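Local coordinates for phenylacetic acid degradation protein paaI (Escherichia coli, PDB 2FS2) that hydrolyses phenylacetyl-CoA thioesters in phenylacetate degradation, preferring ring-hydroxylated substrates and working as a homotetramer, at residues G109-E114 with G128-I133; G33-T38 with A66-S71; A91-T96 with V116-K121; K21-D26 with V37-T42; H4-N9 with I28-G33. One frame throughout, in Å; residues are numbered along the deposited sequence.

Contact 1 (G109-E114 with G128-I133); sequences GVYDIE and GKSHRI
Y111 lies across from G128 and reaches along the sheet toward S130. With CG anti to the carbonyl carbon (chi1 -75°), the tyrosine starts beside its own backbone N. CB rests 4.1 Å from G128 O. Further out, CD1 stands 4.0 Å from S130 OG, and CE1 comes closer, to 3.6 Å from S130 OG, which approaches the ring obliquely. The ring then leaves this strand pair for A68 and C69 of helix 54-70, and OH ends in hydrogen bonds with Q104 and Q72. A tyrosine suits the place because its flat hydrocarbon part fills a buried layer while its hydroxyl still finds polar partners. The two strands, 108-116 and 122-132, form an antiparallel hairpin of the hot dog sheet, whose Y111 face packs on the central helix. Y111 and G128 are a hydrogen-bonded pair, with G128 N 2.8 Å from Y111 O and an N-H...O angle of 165°. G109 and S130 pair likewise, S130 N donating to G109 O at 2.8 Å. Glycine at G109 is easily understood, since a CB there would fall 3.0 Å from S130 OG. On the other face, V110 and K129 form the non-hydrogen-bonded pair between these two; V110 CG2 lies 4.2 Å from K129 CD, so the lysine offers its aliphatic stem to the valine. L125 of a second subunit also packs on V110.

Contact 2 (G33-T38 with A66-S71); sequences GFAVVT and AYACNS
The central helix of the hot dog fold, 54-70, lies against the curved antiparallel sheet, and here its last turn meets the start of strand 34-40 through A35, Y67 and A68. The two run nearly antiparallel, their short axes 6.5 Å apart at closest approach, a spacing that small residues allow. A35 CB points at the helix and sits 3.7 Å from Y67 CB, with A68 CB 4.2 Å from the same A35 CB. Only the root of Y67 takes part: its ring departs to pack on helix 2-15, and its OH is hydrogen-bonded to D17, just beyond that helix. Beyond the helix the contact turns polar. G33, at a positive phi (74°) that a glycine adopts easily, presents its N-H to S71 OG. The hydroxyl in turn donates to A68 O at 2.8 Å, so one buried oxygen links the entry of the strand to the end of the helix. S71 OG can do both because it stands between its own N and carbonyl carbon (chi1 67°), turned back over the last turn. An alanine here is likely to leave G33 N without its acceptor and A68 O without the hydroxyl donor. The bond from G33 N to S71 OG is 2.9 Å long and nearly straight, at 167°.

Contact 3 (A91-T96 with V116-K121); sequences AGDTLT and VNQQQK
Q118 lays its amide across D93 and the start of T94, crossing the aspartate at about a right angle. Its first torsion puts CG between the backbone N and the carbonyl carbon (chi1 72°), and the bend at chi2 brings the amide back over the neighbouring chain. Both ends of that amide are used. NE2 donates to D93 OD1 at 3.1 Å in an almost straight bond; the acceptor lies in the glutamine's amide plane, yet the N-H meets D93 OD1 from above the carboxylate plane. OE1 accepts from T94 N at 2.8 Å, a more bent bond, with the donor above the carbonyl plane. A glutamine suits the place, since it offers a donor and an acceptor to a strand end where the regular ladder has stopped. The last rung of that ladder is the hydrogen-bonded pair T96 and V116, with T96 N 2.9 Å from V116 O and V116 N 2.9 Å from T96 O. Past V116 the chain reverses in a type I turn from N117 to Q120. Q120 has a positive phi, and N117 N is bonded to K121 O, which together make the type I turn plus G1 bulge of a 3:5 hairpin. N117 OD1 braces the turn from inside, accepting K121 N at 3.0 Å. Between rung and turn, L95 CD2 lies 3.8 Å from N117 CB and covers the aliphatic root of the asparagine. L95 also packs on L57 and L60 of helix 54-70 and on V123 of strand 122-132, while T94 and T96 lie beside T38 of strand 34-40.

Contact 4 (K21-D26 with V37-T42); sequences KALGID and VTMTVT
I25 and V37 make the close-packed side of this contact, with I25 CG2 3.7 Å from V37 CB. The isoleucine's CG2 stands anti to its backbone N, which aims this branch at the valine and turns CG1 toward M39. Both branched residues suit the place, for they also pack on helix 54-70, the central helix of the hot dog fold: I25 on T63, V37 on L60 and A64. M39, a selenomethionine, runs slantwise across L23 and I25, its CG 3.5 Å from L23 O; the modelled position of its methyl is doubtful, being too near both neighbours. One hydrogen-bonded antiparallel pair closes this side: D26 N donates to T38 O at 3.0 Å, and T38 N returns a bond to D26 O. Over that pair, T38 CG2 lies 3.6 Å from D26 CB, a methyl set against the exposed aspartate's aliphatic carbon.

The other side is wet. G24 ends helix 18-22 in a Schellman motif, with the positive phi that glycine readily takes, and the chain swings clear of T40. Two waters span the gap. One donates both to L23 O and to T40 O, each at 2.7 Å; the other donates to G24 O and accepts from T40 N at 3.2 Å. Strand pairing thus gives way to hydration: the next pair, G24 with T40, is made through water instead of directly.

Contact 5 (H4-N9 with I28-G33); sequences HKAWQN and ISMDEG
The indole of W7 has M30 over one face and the backbone of I28 at its edge. M30 CB sits 3.4 Å above the centroid of the five-membered ring, only 5° off the normal, a clear CH-pi contact, while M30 CG lies 3.5 Å from W7 CD2. At the rim, I28 O comes within 3.9 Å of W7 CZ2, near the ring plane. The ring of H11, from the same helix, also meets the indole, its plane inclined to it. In this hot dog fold the contact packs the N-terminal helix 2-15 against strand 26-31, which pairs with strand 34-40 and carries a classic beta bulge where I28 and S29 both face V36. Tryptophan suits a helix crossing a strand steeply, since one broad ring can cover several of the strand's atoms. An alanine in place of W7 would probably uncover M30 CB and CG and open a gap between helix and strand. M30, a selenomethionine, is bent at chi2 (-59°) and again at chi3, which curls its end back toward the helix, where CE lies 4.0 Å from A6 CB. A6, small enough to let the backbones approach, points at the strand: A6 CB rests 3.6 Å from D31 C.

How the contacts relate
Along the chain, contacts 5 and 4 come first and interlock, their segments alternating; contact 2 begins where the strand of contact 4 runs, and contacts 3 and 1 follow, again alternating. All five reach one antiparallel sheet. Contact 2 lies nearest the chain's centre, about 6 Å away, and shares G33 with contact 5 and V37 and T38 with contact 4. Contacts 1 and 3 have centres about 23 Å apart, toward the two ends of hairpin 108-116/122-132, on opposite sides of the chain's centre. Contact 2 joins the central helix to the sheet, contact 5 packs helix 2-15 on strand 26-31, contact 4 joins the segment after helix 18-22 to strand 34-40, and together they outline the hot dog fold.

Contact 1 (G109-E114 with G128-I133)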
# COMPACT_ATOMS: atom_id res chain seq x y z
N GLY B 109 13.62 5.71 -5.02
CA GLY B 109 14.07 4.48 -4.42
C GLY B 109 12.99 3.75 -3.65
O GLY B 109 12.02 4.35 -3.30
N VAL B 110 13.16 2.46 -3.46
CA VAL B 110 12.31 1.68 -2.57
C VAL B 110 13.13 1.07 -1.37
O VAL B 110 14.18 0.48 -1.58
CB VAL B 110 11.58 0.53 -3.31
CG1 VAL B 110 10.51 -0.14 -2.37
CG2 VAL B 110 10.80 1.11 -4.55
N TYR B 111 12.58 1.18 -0.16
CA TYR B 111 13.30 0.78 1.10
C TYR B 111 12.29 0.01 1.93
O TYR B 111 11.15 0.46 2.07
CB TYR B 111 13.70 2.00 1.91
CG TYR B 111 14.92 2.73 1.24
CD1 TYR B 111 14.72 3.45 0.06
CD2 TYR B 111 16.22 2.57 1.74
CE1 TYR B 111 15.82 4.02 -0.65
CE2 TYR B 111 17.38 3.13 1.03
CZ TYR B 111 17.11 3.89 -0.13
OH TYR B 111 18.12 4.36 -0.86
N ASP B 112 12.75 -1.10 2.47
CA ASP B 112 11.94 -1.97 3.33
C ASP B 112 12.45 -1.74 4.73
O ASP B 112 13.66 -1.80 4.92
CB ASP B 112 12.23 -3.38 3.00
CG ASP B 112 11.34 -3.90 1.87
OD1 ASP B 112 10.62 -3.03 1.30
OD2 ASP B 112 11.24 -5.11 1.49
N ILE B 113 11.53 -1.61 5.68
CA ILE B 113 11.92 -1.40 7.05
C ILE B 113 11.19 -2.50 7.87
O ILE B 113 10.01 -2.80 7.67
CB ILE B 113 11.47 -0.01 7.58
CG1 ILE B 113 12.33 1.19 7.12
CG2 ILE B 113 11.40 -0.00 9.15
CD1 ILE B 113 12.32 1.49 5.55
N GLU B 114 11.89 -3.09 8.82
CA GLU B 114 11.19 -4.01 9.74
C GLU B 114 11.46 -3.54 11.16
O GLU B 114 12.62 -3.32 11.52
CB GLU B 114 11.75 -5.41 9.52
CG GLU B 114 11.21 -6.48 10.54
CD GLU B 114 11.39 -7.92 10.05
OE1 GLU B 114 12.23 -8.11 9.10
OE2 GLU B 114 10.69 -8.87 10.59
N GLY B 128 8.75 1.87 1.92
CA GLY B 128 8.67 3.29 1.70
C GLY B 128 9.27 3.58 0.31
O GLY B 128 10.23 2.96 -0.13
N LYS B 129 8.76 4.60 -0.31
CA LYS B 129 9.27 4.95 -1.60
C LYS B 129 9.88 6.36 -1.43
O LYS B 129 9.25 7.21 -0.87
CB LYS B 129 8.09 5.05 -2.50
CG LYS B 129 8.43 5.67 -3.88
CD LYS B 129 8.54 4.59 -4.99
CE LYS B 129 8.84 5.19 -6.40
NZ LYS B 129 8.31 6.68 -6.48
N SER B 130 11.07 6.60 -1.94
CA SER B 130 11.70 7.93 -1.71
C SER B 130 11.88 8.65 -3.04
O SER B 130 11.97 8.02 -4.04
CB SER B 130 13.09 7.77 -1.12
OG SER B 130 13.87 6.85 -1.85
N HIS B 131 12.13 9.94 -2.98
CA HIS B 131 12.25 10.81 -4.15
C HIS B 131 13.42 11.78 -3.79
O HIS B 131 13.39 12.38 -2.74
CB HIS B 131 10.90 11.57 -4.31
CG HIS B 131 10.87 12.56 -5.40
ND1 HIS B 131 10.51 13.88 -5.20
CD2 HIS B 131 11.13 12.44 -6.73
CE1 HIS B 131 10.56 14.53 -6.35
NE2 HIS B 131 10.92 13.67 -7.30
N ARG B 132 14.44 11.84 -4.60
CA ARG B 132 15.51 12.85 -4.31
C ARG B 132 15.05 14.24 -4.68
O ARG B 132 14.33 14.42 -5.66
CB ARG B 132 16.80 12.44 -5.04
CG ARG B 132 17.22 11.07 -4.48
CD ARG B 132 18.35 10.49 -5.10
NE ARG B 132 18.96 9.51 -4.24
CZ ARG B 132 19.92 8.76 -4.67
NH1 ARG B 132 20.30 8.94 -5.93
NH2 ARG B 132 20.47 7.81 -3.88
N ILE B 133 15.40 15.23 -3.89
CA ILE B 133 14.76 16.53 -3.98
C ILE B 133 15.85 17.57 -4.40
O ILE B 133 15.58 18.75 -4.50
CB ILE B 133 14.12 16.92 -2.62
CG1 ILE B 133 15.11 16.73 -1.47
CG2 ILE B 133 12.83 16.13 -2.35
CD1 ILE B 133 14.92 17.77 -0.32

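Contact 2 (G33-T38 with A66-S71)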
# COMPACT_ATOMS: atom_id res chain seq x y z
N GLY B 33 22.63 2.60 1.88
CA GLY B 33 21.32 1.97 1.69
C GLY B 33 20.85 1.19 2.94
O GLY B 33 20.00 0.26 2.80
N PHE B 34 21.35 1.50 4.15
CA PHE B 34 21.11 0.57 5.24
C PHE B 34 21.22 1.34 6.53
O PHE B 34 22.28 1.99 6.72
CB PHE B 34 22.09 -0.61 5.23
CG PHE B 34 21.91 -1.58 6.39
CD1 PHE B 34 20.90 -2.62 6.34
CD2 PHE B 34 22.74 -1.50 7.53
CE1 PHE B 34 20.73 -3.53 7.48
CE2 PHE B 34 22.55 -2.39 8.65
CZ PHE B 34 21.54 -3.44 8.61
N ALA B 35 20.25 1.17 7.44
CA ALA B 35 20.31 1.86 8.78
C ALA B 35 19.50 1.04 9.79
O ALA B 35 18.49 0.45 9.41
CB ALA B 35 19.67 3.28 8.68
N VAL B 36 19.90 1.06 11.06
CA VAL B 36 19.29 0.33 12.15
C VAL B 36 19.22 1.34 13.24
O VAL B 36 20.25 2.05 13.54
CB VAL B 36 20.11 -0.91 12.62
CG1 VAL B 36 19.49 -1.61 13.83
CG2 VAL B 36 20.28 -1.95 11.57
N VAL B 37 18.04 1.53 13.82
CA VAL B 37 17.88 2.51 14.83
C VAL B 37 17.07 1.81 15.88
O VAL B 37 16.48 0.75 15.65
CB VAL B 37 17.16 3.85 14.32
CG1 VAL B 37 18.06 4.63 13.29
CG2 VAL B 37 15.72 3.49 13.63
N THR B 38 17.03 2.42 17.04
CA THR B 38 16.55 1.77 18.24
C THR B 38 15.78 2.76 19.13
O THR B 38 16.03 3.95 19.09
CB THR B 38 17.79 1.19 18.93
OG1 THR B 38 17.39 0.05 19.70
CG2 THR B 38 18.32 2.19 19.91
N ALA B 66 14.51 7.49 6.57
CA ALA B 66 15.22 8.74 6.25
C ALA B 66 16.72 8.46 6.30
O ALA B 66 17.45 8.87 5.39
CB ALA B 66 14.81 9.95 7.26
N TYR B 67 17.20 7.68 7.30
CA TYR B 67 18.65 7.45 7.38
C TYR B 67 19.16 6.61 6.22
O TYR B 67 20.15 6.96 5.59
CB TYR B 67 19.07 6.90 8.79
CG TYR B 67 19.01 8.06 9.77
CD1 TYR B 67 17.81 8.51 10.26
CD2 TYR B 67 20.14 8.80 10.06
CE1 TYR B 67 17.73 9.61 11.09
CE2 TYR B 67 20.10 9.91 10.92
CZ TYR B 67 18.89 10.32 11.45
OH TYR B 67 18.86 11.44 12.26
N ALA B 68 18.48 5.50 5.94
CA ALA B 68 18.91 4.63 4.91
C ALA B 68 18.86 5.37 3.54
O ALA B 68 19.79 5.25 2.76
CB ALA B 68 17.98 3.34 4.87
N CYS B 69 17.81 6.14 3.25
CA CYS B 69 17.74 6.71 1.93
C CYS B 69 18.52 8.04 1.78
O CYS B 69 18.57 8.62 0.66
CB CYS B 69 16.31 6.93 1.48
SG CYS B 69 15.40 8.29 2.16
N ASN B 70 19.09 8.51 2.88
CA ASN B 70 19.92 9.72 2.81
C ASN B 70 21.36 9.40 2.95
O ASN B 70 22.22 10.28 2.82
CB ASN B 70 19.46 10.77 3.83
CG ASN B 70 18.23 11.55 3.29
OD1 ASN B 70 18.38 12.43 2.45
ND2 ASN B 70 17.02 11.17 3.72
N SER B 71 21.63 8.12 3.09
CA SER B 71 22.95 7.64 3.46
C SER B 71 23.96 7.76 2.35
O SER B 71 25.12 7.67 2.66
CB SER B 71 22.91 6.15 3.82
OG SER B 71 22.60 5.41 2.67

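Contact 3 (A91-T96 with V116-K121)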
# COMPACT_ATOMS: atom_id res chain seq x y z
N ALA B 91 5.15 -0.87 27.14
CA ALA B 91 6.17 -0.12 27.93
C ALA B 91 7.37 -0.95 28.23
O ALA B 91 7.26 -2.09 28.61
CB ALA B 91 5.59 0.49 29.28
N GLY B 92 8.56 -0.39 27.99
CA GLY B 92 9.80 -1.06 28.36
C GLY B 92 10.28 -1.86 27.16
O GLY B 92 11.48 -2.23 27.14
N ASP B 93 9.41 -2.14 26.16
CA ASP B 93 9.84 -2.96 25.02
C ASP B 93 10.98 -2.20 24.33
O ASP B 93 10.89 -0.98 24.19
CB ASP B 93 8.71 -3.21 24.03
CG ASP B 93 7.85 -4.43 24.38
OD1 ASP B 93 8.02 -5.05 25.51
OD2 ASP B 93 6.94 -4.83 23.55
N THR B 94 12.05 -2.88 23.92
CA THR B 94 13.07 -2.13 23.11
C THR B 94 12.83 -2.51 21.69
O THR B 94 12.81 -3.69 21.40
CB THR B 94 14.53 -2.53 23.45
OG1 THR B 94 14.83 -1.97 24.70
CG2 THR B 94 15.59 -1.81 22.55
N LEU B 95 12.74 -1.51 20.80
CA LEU B 95 12.28 -1.72 19.41
C LEU B 95 13.43 -1.31 18.46
O LEU B 95 14.03 -0.26 18.62
CB LEU B 95 11.07 -0.83 19.15
CG LEU B 95 9.82 -1.11 19.95
CD1 LEU B 95 8.65 -0.25 19.53
CD2 LEU B 95 9.44 -2.57 19.81
N THR B 96 13.74 -2.16 17.51
CA THR B 96 14.80 -1.96 16.58
C THR B 96 14.17 -1.93 15.16
O THR B 96 13.45 -2.87 14.79
CB THR B 96 15.82 -3.11 16.75
OG1 THR B 96 16.20 -3.22 18.15
CG2 THR B 96 17.14 -2.76 16.13
N VAL B 116 11.33 -4.84 15.13
CA VAL B 116 11.45 -6.07 15.86
C VAL B 116 11.62 -5.67 17.31
O VAL B 116 12.25 -4.62 17.58
CB VAL B 116 12.69 -6.83 15.33
CG1 VAL B 116 13.16 -7.86 16.23
CG2 VAL B 116 12.37 -7.52 13.91
N ASN B 117 11.00 -6.42 18.24
CA ASN B 117 11.18 -6.11 19.64
C ASN B 117 12.30 -6.91 20.27
O ASN B 117 13.03 -7.64 19.57
CB ASN B 117 9.90 -6.27 20.42
CG ASN B 117 9.53 -7.74 20.60
OD1 ASN B 117 10.33 -8.65 20.38
ND2 ASN B 117 8.31 -7.96 20.96
N GLN B 118 12.49 -6.75 21.59
CA GLN B 118 13.61 -7.43 22.23
C GLN B 118 13.41 -8.99 22.24
O GLN B 118 14.36 -9.76 22.34
CB GLN B 118 13.87 -6.85 23.66
CG GLN B 118 12.73 -7.34 24.59
CD GLN B 118 11.53 -6.44 24.56
OE1 GLN B 118 11.31 -5.58 23.65
NE2 GLN B 118 10.70 -6.62 25.55
N GLN B 119 12.20 -9.50 22.06
CA GLN B 119 12.07 -10.97 21.97
C GLN B 119 12.33 -11.44 20.54
O GLN B 119 12.02 -12.61 20.19
CB GLN B 119 10.64 -11.40 22.38
CG GLN B 119 10.36 -11.29 23.91
CD GLN B 119 11.35 -12.21 24.75
OE1 GLN B 119 11.24 -13.49 24.70
NE2 GLN B 119 12.35 -11.58 25.46
N GLN B 120 12.78 -10.54 19.67
CA GLN B 120 12.91 -10.85 18.24
C GLN B 120 11.56 -11.14 17.57
O GLN B 120 11.50 -11.90 16.63
CB GLN B 120 13.84 -12.04 18.05
CG GLN B 120 15.05 -11.88 17.07
CD GLN B 120 15.80 -10.54 17.23
OE1 GLN B 120 16.02 -10.08 18.39
NE2 GLN B 120 16.20 -9.90 16.06
N LYS B 121 10.50 -10.54 18.04
CA LYS B 121 9.24 -10.68 17.37
C LYS B 121 9.02 -9.42 16.51
O LYS B 121 9.25 -8.32 16.92
CB LYS B 121 8.11 -10.93 18.44
CG LYS B 121 8.42 -12.04 19.42
CD LYS B 121 7.72 -13.45 19.13
CE LYS B 121 6.57 -13.86 20.18
NZ LYS B 121 5.50 -14.89 19.70

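Contact 4 (K21-D26 with V37-T42)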
# COMPACT_ATOMS: atom_id res chain seq x y z
N LYS B 21 15.69 12.72 18.62
CA LYS B 21 16.10 12.93 20.02
C LYS B 21 14.90 12.96 21.03
O LYS B 21 14.97 12.30 22.07
CB LYS B 21 17.08 14.10 20.18
CG LYS B 21 18.27 14.10 19.18
CD LYS B 21 19.29 15.20 19.60
CE LYS B 21 20.28 15.66 18.46
NZ LYS B 21 19.83 16.99 17.83
N ALA B 22 13.77 13.60 20.68
CA ALA B 22 12.59 13.65 21.57
C ALA B 22 12.02 12.27 21.81
O ALA B 22 11.51 11.99 22.89
CB ALA B 22 11.48 14.52 20.98
N LEU B 23 12.05 11.42 20.78
CA LEU B 23 11.56 10.07 20.97
C LEU B 23 12.61 9.05 21.51
O LEU B 23 12.23 7.88 21.68
CB LEU B 23 11.01 9.54 19.68
CG LEU B 23 9.71 10.18 19.27
CD1 LEU B 23 9.71 10.04 17.72
CD2 LEU B 23 8.58 9.40 19.84
N GLY B 24 13.86 9.51 21.78
CA GLY B 24 14.95 8.67 22.22
C GLY B 24 15.48 7.70 21.17
O GLY B 24 15.93 6.62 21.49
N ILE B 25 15.40 8.05 19.89
CA ILE B 25 15.94 7.17 18.86
C ILE B 25 17.46 7.28 18.83
O ILE B 25 18.00 8.39 18.85
CB ILE B 25 15.23 7.45 17.47
CG1 ILE B 25 13.77 7.28 17.67
CG2 ILE B 25 15.61 6.48 16.40
CD1 ILE B 25 12.95 7.50 16.49
N ASP B 26 18.13 6.14 18.87
CA ASP B 26 19.53 6.07 18.68
C ASP B 26 19.91 5.35 17.37
O ASP B 26 19.24 4.39 16.97
CB ASP B 26 20.11 5.31 19.83
CG ASP B 26 19.96 6.06 21.15
OD1 ASP B 26 20.49 7.20 21.24
OD2 ASP B 26 19.31 5.60 22.16
N VAL B 37 18.04 1.53 13.82
CA VAL B 37 17.88 2.51 14.83
C VAL B 37 17.07 1.81 15.88
O VAL B 37 16.48 0.75 15.65
CB VAL B 37 17.16 3.85 14.32
CG1 VAL B 37 18.06 4.63 13.29
CG2 VAL B 37 15.72 3.49 13.63
N THR B 38 17.03 2.42 17.04
CA THR B 38 16.55 1.77 18.24
C THR B 38 15.78 2.76 19.13
O THR B 38 16.03 3.95 19.09
CB THR B 38 17.79 1.19 18.93
OG1 THR B 38 17.39 0.05 19.70
CG2 THR B 38 18.32 2.19 19.91
N MSE B 39 14.79 2.30 19.86
CA MSE B 39 14.00 3.19 20.71
C MSE B 39 13.35 2.35 21.78
O MSE B 39 12.94 1.23 21.53
CB MSE B 39 12.90 3.83 19.84
CG MSE B 39 11.82 4.51 20.66
SE MSE B 39 10.36 5.11 19.45
CE MSE B 39 11.07 6.76 19.15
N THR B 40 13.21 2.89 22.96
CA THR B 40 12.49 2.21 24.03
C THR B 40 11.10 2.83 24.15
O THR B 40 10.93 4.02 24.05
CB THR B 40 13.36 2.31 25.31
OG1 THR B 40 14.61 1.58 25.05
CG2 THR B 40 12.70 1.61 26.56
N VAL B 41 10.08 1.99 24.26
CA VAL B 41 8.71 2.46 24.47
C VAL B 41 8.59 2.83 25.98
O VAL B 41 8.81 1.96 26.83
CB VAL B 41 7.78 1.32 24.17
CG1 VAL B 41 6.33 1.70 24.50
CG2 VAL B 41 8.01 0.84 22.70
N THR B 42 8.39 4.13 26.24
CA THR B 42 8.03 4.75 27.51
C THR B 42 6.50 4.88 27.65
O THR B 42 5.74 4.82 26.64
CB THR B 42 8.59 6.16 27.50
OG1 THR B 42 8.04 6.87 26.37
CG2 THR B 42 10.06 6.14 27.24
O HOH W 1 12.53 6.23 23.84
O HOH W 2 15.04 5.42 23.69

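Contact 5 (H4-N9 with I28-G33)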
# COMPACT_ATOMS: atom_id res chain seq x y z
N HIS B 4 31.58 4.36 6.10
CA HIS B 4 32.03 5.56 6.80
C HIS B 4 31.30 6.82 6.29
O HIS B 4 30.99 7.71 7.05
CB HIS B 4 33.55 5.71 6.63
CG HIS B 4 34.12 6.87 7.35
ND1 HIS B 4 34.31 6.86 8.71
CD2 HIS B 4 34.56 8.08 6.91
CE1 HIS B 4 34.83 8.03 9.08
NE2 HIS B 4 34.97 8.79 8.01
N LYS B 5 30.96 6.86 5.01
CA LYS B 5 30.34 8.04 4.45
C LYS B 5 28.92 7.99 4.95
O LYS B 5 28.34 9.01 5.34
CB LYS B 5 30.35 7.95 2.94
CG LYS B 5 31.80 8.13 2.30
CD LYS B 5 31.68 8.18 0.67
CE LYS B 5 33.00 8.00 -0.11
NZ LYS B 5 33.78 6.71 0.18
N ALA B 6 28.38 6.76 4.99
CA ALA B 6 26.99 6.62 5.44
C ALA B 6 26.92 7.15 6.86
O ALA B 6 26.00 7.83 7.19
CB ALA B 6 26.54 5.16 5.39
N TRP B 7 27.89 6.87 7.70
CA TRP B 7 27.78 7.34 9.07
C TRP B 7 28.00 8.82 9.22
O TRP B 7 27.44 9.46 10.13
CB TRP B 7 28.86 6.65 9.89
CG TRP B 7 28.45 5.39 10.63
CD1 TRP B 7 28.79 4.14 10.33
CD2 TRP B 7 27.58 5.31 11.79
NE1 TRP B 7 28.19 3.27 11.22
CE2 TRP B 7 27.47 3.99 12.13
CE3 TRP B 7 26.88 6.25 12.56
CZ2 TRP B 7 26.76 3.56 13.24
CZ3 TRP B 7 26.18 5.83 13.70
CH2 TRP B 7 26.16 4.50 14.02
N GLN B 8 28.86 9.39 8.41
CA GLN B 8 29.00 10.89 8.41
C GLN B 8 27.70 11.56 8.08
O GLN B 8 27.29 12.48 8.73
CB GLN B 8 30.03 11.35 7.34
CG GLN B 8 31.40 10.82 7.64
CD GLN B 8 32.43 11.49 6.82
OE1 GLN B 8 33.24 12.23 7.38
NE2 GLN B 8 32.43 11.27 5.51
N ASN B 9 27.03 11.06 7.03
CA ASN B 9 25.70 11.58 6.73
C ASN B 9 24.74 11.45 7.87
O ASN B 9 24.03 12.42 8.20
CB ASN B 9 25.14 10.89 5.46
CG ASN B 9 25.99 11.24 4.24
OD1 ASN B 9 26.32 12.38 4.07
ND2 ASN B 9 26.44 10.26 3.48
N ILE B 28 22.36 2.86 15.54
CA ILE B 28 23.32 1.80 15.90
C ILE B 28 23.99 1.15 14.72
O ILE B 28 25.00 0.49 14.88
CB ILE B 28 22.70 0.69 16.86
CG1 ILE B 28 21.65 -0.15 16.13
CG2 ILE B 28 22.05 1.45 18.07
CD1 ILE B 28 21.15 -1.45 17.02
N SER B 29 23.48 1.33 13.51
CA SER B 29 24.23 0.73 12.44
C SER B 29 23.96 1.48 11.11
O SER B 29 22.88 2.02 10.94
CB SER B 29 23.96 -0.78 12.38
OG SER B 29 24.67 -1.39 11.23
N MSE B 30 24.93 1.54 10.23
CA MSE B 30 24.84 2.41 9.01
C MSE B 30 25.69 1.84 7.91
O MSE B 30 26.84 1.48 8.10
CB MSE B 30 25.37 3.87 9.21
CG MSE B 30 24.57 4.80 10.04
SE MSE B 30 22.66 5.04 9.31
CE MSE B 30 23.02 5.44 7.33
N ASP B 31 25.13 1.70 6.76
CA ASP B 31 25.93 1.35 5.61
C ASP B 31 25.24 1.99 4.42
O ASP B 31 24.19 2.56 4.56
CB ASP B 31 25.97 -0.16 5.43
CG ASP B 31 27.17 -0.64 4.67
OD1 ASP B 31 28.12 0.15 4.17
OD2 ASP B 31 27.25 -1.89 4.50
N GLU B 32 25.79 1.87 3.22
CA GLU B 32 25.12 2.59 2.13
C GLU B 32 23.75 1.90 1.89
O GLU B 32 23.77 0.72 1.73
CB GLU B 32 25.96 2.35 0.91
CG GLU B 32 25.27 2.89 -0.31
CD GLU B 32 26.22 2.90 -1.53
OE1 GLU B 32 26.75 1.78 -1.78
OE2 GLU B 32 26.46 4.01 -2.19
N GLY B 33 22.63 2.60 1.88
CA GLY B 33 21.32 1.97 1.69
C GLY B 33 20.85 1.19 2.94
O GLY B 33 20.00 0.26 2.80